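Local coordinates for alkylhydroperoxidase AhpD core: uncharacterized peroxidase-related protein (Ralstonia eutropha, PDB 2PRR) that probably acts as a peroxidase-like oxidoreductase of the alkylhydroperoxidase AhpD and carboxymuconolactone decarboxylase family, though its substrate is unknown, at residues R53-Y58 with F169-R174. Sequence-based numbering, arbitrary orientation.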
ATOM      1  N   ARG D  53      21.512 -28.221  -5.238  1.00 34.79           N
ATOM      2  CA  ARG D  53      22.050 -28.902  -4.053  1.00 36.27           C
ATOM      3  C   ARG D  53      21.865 -28.059  -2.801  1.00 34.39           C
ATOM      4  O   ARG D  53      21.490 -28.570  -1.737  1.00 33.67           O
ATOM      5  CB  ARG D  53      23.531 -29.276  -4.239  1.00 35.50           C
ATOM      6  CG  ARG D  53      23.784 -30.339  -5.315  1.00 38.83           C
ATOM      7  CD  ARG D  53      25.254 -30.724  -5.419  1.00 40.89           C
ATOM      8  NE  ARG D  53      25.547 -31.546  -6.611  1.00 46.75           N
ATOM      9  CZ  ARG D  53      26.137 -31.106  -7.726  1.00 44.88           C
ATOM     10  NH1 ARG D  53      26.494 -29.828  -7.884  1.00 39.94           N
ATOM     11  NH2 ARG D  53      26.341 -31.960  -8.718  1.00 37.00           N
ATOM     12  N   ALA D  54      22.122 -26.763  -2.930  1.00 34.05           N
ATOM     13  CA  ALA D  54      22.018 -25.853  -1.799  1.00 33.58           C
ATOM     14  C   ALA D  54      20.558 -25.616  -1.373  1.00 33.87           C
ATOM     15  O   ALA D  54      20.267 -25.398  -0.188  1.00 35.42           O
ATOM     16  CB  ALA D  54      22.717 -24.534  -2.132  1.00 35.26           C
ATOM     17  N   PHE D  55      19.648 -25.640  -2.338  1.00 32.95           N
ATOM     18  CA  PHE D  55      18.221 -25.449  -2.078  1.00 32.60           C
ATOM     19  C   PHE D  55      17.696 -26.627  -1.275  1.00 31.87           C
ATOM     20  O   PHE D  55      17.134 -26.456  -0.191  1.00 32.20           O
ATOM     21  CB  PHE D  55      17.464 -25.347  -3.422  1.00 33.04           C
ATOM     22  CG  PHE D  55      15.982 -25.044  -3.302  1.00 34.50           C
ATOM     23  CD1 PHE D  55      15.054 -26.060  -3.168  1.00 29.64           C
ATOM     24  CD2 PHE D  55      15.521 -23.731  -3.366  1.00 33.03           C
ATOM     25  CE1 PHE D  55      13.716 -25.785  -3.069  1.00 30.71           C
ATOM     26  CE2 PHE D  55      14.187 -23.448  -3.278  1.00 29.74           C
ATOM     27  CZ  PHE D  55      13.278 -24.467  -3.132  1.00 30.91           C
ATOM     28  N   PHE D  56      17.877 -27.826  -1.803  1.00 29.80           N
ATOM     29  CA  PHE D  56      17.329 -28.987  -1.122  1.00 31.08           C
ATOM     30  C   PHE D  56      17.962 -29.271   0.214  1.00 29.39           C
ATOM     31  O   PHE D  56      17.297 -29.708   1.129  1.00 31.27           O
ATOM     32  CB  PHE D  56      17.252 -30.190  -2.049  1.00 29.96           C
ATOM     33  CG  PHE D  56      16.208 -30.024  -3.095  1.00 33.90           C
ATOM     34  CD1 PHE D  56      14.870 -30.175  -2.771  1.00 34.07           C
ATOM     35  CD2 PHE D  56      16.537 -29.635  -4.376  1.00 37.99           C
ATOM     36  CE1 PHE D  56      13.907 -29.965  -3.710  1.00 32.28           C
ATOM     37  CE2 PHE D  56      15.569 -29.436  -5.320  1.00 34.87           C
ATOM     38  CZ  PHE D  56      14.257 -29.602  -4.987  1.00 35.20           C
ATOM     39  N   ALA D  57      19.232 -28.962   0.357  1.00 30.54           N
ATOM     40  CA  ALA D  57      19.873 -29.107   1.647  1.00 31.42           C
ATOM     41  C   ALA D  57      19.274 -28.145   2.658  1.00 32.03           C
ATOM     42  O   ALA D  57      19.096 -28.493   3.825  1.00 32.13           O
ATOM     43  CB  ALA D  57      21.358 -28.887   1.517  1.00 33.08           C
ATOM     44  N   TYR D  58      18.958 -26.919   2.224  1.00 33.00           N
ATOM     45  CA  TYR D  58      18.359 -25.952   3.125  1.00 29.46           C
ATOM     46  C   TYR D  58      16.948 -26.417   3.409  1.00 28.87           C
ATOM     47  O   TYR D  58      16.503 -26.382   4.548  1.00 29.84           O
ATOM     48  CB  TYR D  58      18.323 -24.541   2.513  1.00 29.65           C
ATOM     49  CG  TYR D  58      18.511 -23.434   3.526  1.00 19.58           C
ATOM     50  CD1 TYR D  58      17.878 -23.466   4.760  1.00 22.99           C
ATOM     51  CD2 TYR D  58      19.306 -22.337   3.239  1.00 25.12           C
ATOM     52  CE1 TYR D  58      18.066 -22.456   5.690  1.00 29.90           C
ATOM     53  CE2 TYR D  58      19.494 -21.299   4.185  1.00 21.15           C
ATOM     54  CZ  TYR D  58      18.857 -21.361   5.394  1.00 26.16           C
ATOM     55  OH  TYR D  58      19.011 -20.346   6.337  1.00 24.32           O
ATOM     56  N   PHE D 169      11.042 -20.352   2.043  1.00 24.21           N
ATOM     57  CA  PHE D 169      10.012 -20.378   1.041  1.00 23.21           C
ATOM     58  C   PHE D 169       9.716 -18.983   0.389  1.00 23.95           C
ATOM     59  O   PHE D 169       9.122 -18.903  -0.597  1.00 24.31           O
ATOM     60  CB  PHE D 169       8.774 -21.092   1.549  1.00 19.37           C
ATOM     61  CG  PHE D 169       8.965 -22.615   1.716  1.00 25.15           C
ATOM     62  CD1 PHE D 169       8.729 -23.474   0.685  1.00 22.37           C
ATOM     63  CD2 PHE D 169       9.396 -23.141   2.891  1.00 21.05           C
ATOM     64  CE1 PHE D 169       8.928 -24.866   0.842  1.00 25.82           C
ATOM     65  CE2 PHE D 169       9.572 -24.590   3.022  1.00 28.01           C
ATOM     66  CZ  PHE D 169       9.336 -25.369   1.992  1.00 13.52           C
ATOM     67  N   GLY D 170      10.209 -17.941   0.967  1.00 24.13           N
ATOM     68  CA  GLY D 170      10.175 -16.605   0.319  1.00 27.38           C
ATOM     69  C   GLY D 170      11.204 -16.670  -0.812  1.00 29.01           C
ATOM     70  O   GLY D 170      11.016 -16.060  -1.865  1.00 29.82           O
ATOM     71  N   LEU D 171      12.295 -17.425  -0.603  1.00 28.50           N
ATOM     72  CA  LEU D 171      13.307 -17.646  -1.647  1.00 28.47           C
ATOM     73  C   LEU D 171      12.678 -18.514  -2.747  1.00 28.55           C
ATOM     74  O   LEU D 171      12.653 -18.151  -3.932  1.00 27.65           O
ATOM     75  CB  LEU D 171      14.556 -18.343  -1.047  1.00 29.95           C
ATOM     76  CG  LEU D 171      15.736 -18.809  -1.922  1.00 25.68           C
ATOM     77  CD1 LEU D 171      16.872 -19.262  -1.033  1.00 29.20           C
ATOM     78  CD2 LEU D 171      15.361 -19.934  -2.873  1.00 28.72           C
ATOM     79  N   SER D 172      12.179 -19.669  -2.322  1.00 27.47           N
ATOM     80  CA  SER D 172      11.509 -20.607  -3.201  1.00 27.51           C
ATOM     81  C   SER D 172      10.402 -19.940  -4.046  1.00 28.18           C
ATOM     82  O   SER D 172      10.318 -20.139  -5.253  1.00 28.30           O
ATOM     83  CB  SER D 172      10.918 -21.698  -2.341  1.00 27.11           C
ATOM     84  OG  SER D 172      10.324 -22.690  -3.128  1.00 27.58           O
ATOM     85  N   ASN D 173       9.542 -19.162  -3.399  1.00 29.64           N
ATOM     86  CA  ASN D 173       8.481 -18.441  -4.093  1.00 27.67           C
ATOM     87  C   ASN D 173       9.007 -17.606  -5.215  1.00 27.22           C
ATOM     88  O   ASN D 173       8.505 -17.694  -6.338  1.00 27.19           O
ATOM     89  CB  ASN D 173       7.759 -17.476  -3.171  1.00 25.86           C
ATOM     90  CG  ASN D 173       6.863 -18.140  -2.179  1.00 30.10           C
ATOM     91  OD1 ASN D 173       6.307 -17.420  -1.368  1.00 15.33           O
ATOM     92  ND2 ASN D 173       6.755 -19.523  -2.171  1.00 14.06           N
ATOM     93  N   ARG D 174       9.999 -16.779  -4.881  1.00 27.80           N
ATOM     94  CA  ARG D 174      10.635 -15.869  -5.825  1.00 27.54           C
ATOM     95  C   ARG D 174      11.288 -16.541  -7.030  1.00 28.51           C
ATOM     96  O   ARG D 174      11.235 -16.020  -8.122  1.00 29.96           O
ATOM     97  CB  ARG D 174      11.602 -14.954  -5.080  1.00 28.88           C
ATOM     98  CG  ARG D 174      10.835 -13.877  -4.308  1.00 22.03           C
ATOM     99  CD  ARG D 174      11.717 -12.958  -3.481  1.00 25.81           C
ATOM    100  NE  ARG D 174      10.897 -11.994  -2.735  1.00 18.81           N
ATOM    101  CZ  ARG D 174      10.168 -12.294  -1.665  1.00 27.76           C
ATOM    102  NH1 ARG D 174      10.144 -13.527  -1.150  1.00 32.09           N
ATOM    103  NH2 ARG D 174       9.440 -11.367  -1.091  1.00 23.01           N
TER
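Phe55 reaches from helix 49-63 to Leu171 and Ser172 on helix 156-179, a buried helix-helix contact within the all-helical AhpD-like fold. One ring bridges the segments: their nearest CA atoms, those of Phe55 and Ser172, stand 8.4 Å apart, and only 129 Å² is buried in total. The ring presents its edge. Phe55 CE2 lies 3.7 Å from Leu171 CD2, while Phe55 CZ approaches Ser172 OG at 3.4 Å, and both partners sit near the ring plane, as does Ser172 CA. Leu171 thus packs through one methyl branch, and the serine hydroxyl oxygen lies at the aromatic rim. With Phe55 CG anti to the backbone N (chi1 -176°), the ring extends across the gap although its CA–CB bond does not aim at the opposing helix.

Further out, Phe55 CD1 lies over the centre of the Phe56 ring, 3.8 Å above its plane. Val41 and Leu45 of helix 40-45 also pack on Phe55, and Phe168 meets it at an interplanar angle of about 50°. Ser172 touches Cys90 of helix 88-102, and the Ser172 side chain lies about 3 Å from a bound di(hydroxyethyl)ether molecule. Leu171 packs on Tyr58 of a second subunit, so it also takes part in the packing between subunits. On the same helix, Arg174 folds back over the preceding turn: Arg174 NH1 donates to Gly170 O at 2.8 Å, from the opposite face of the carbonyl plane to Arg174 N.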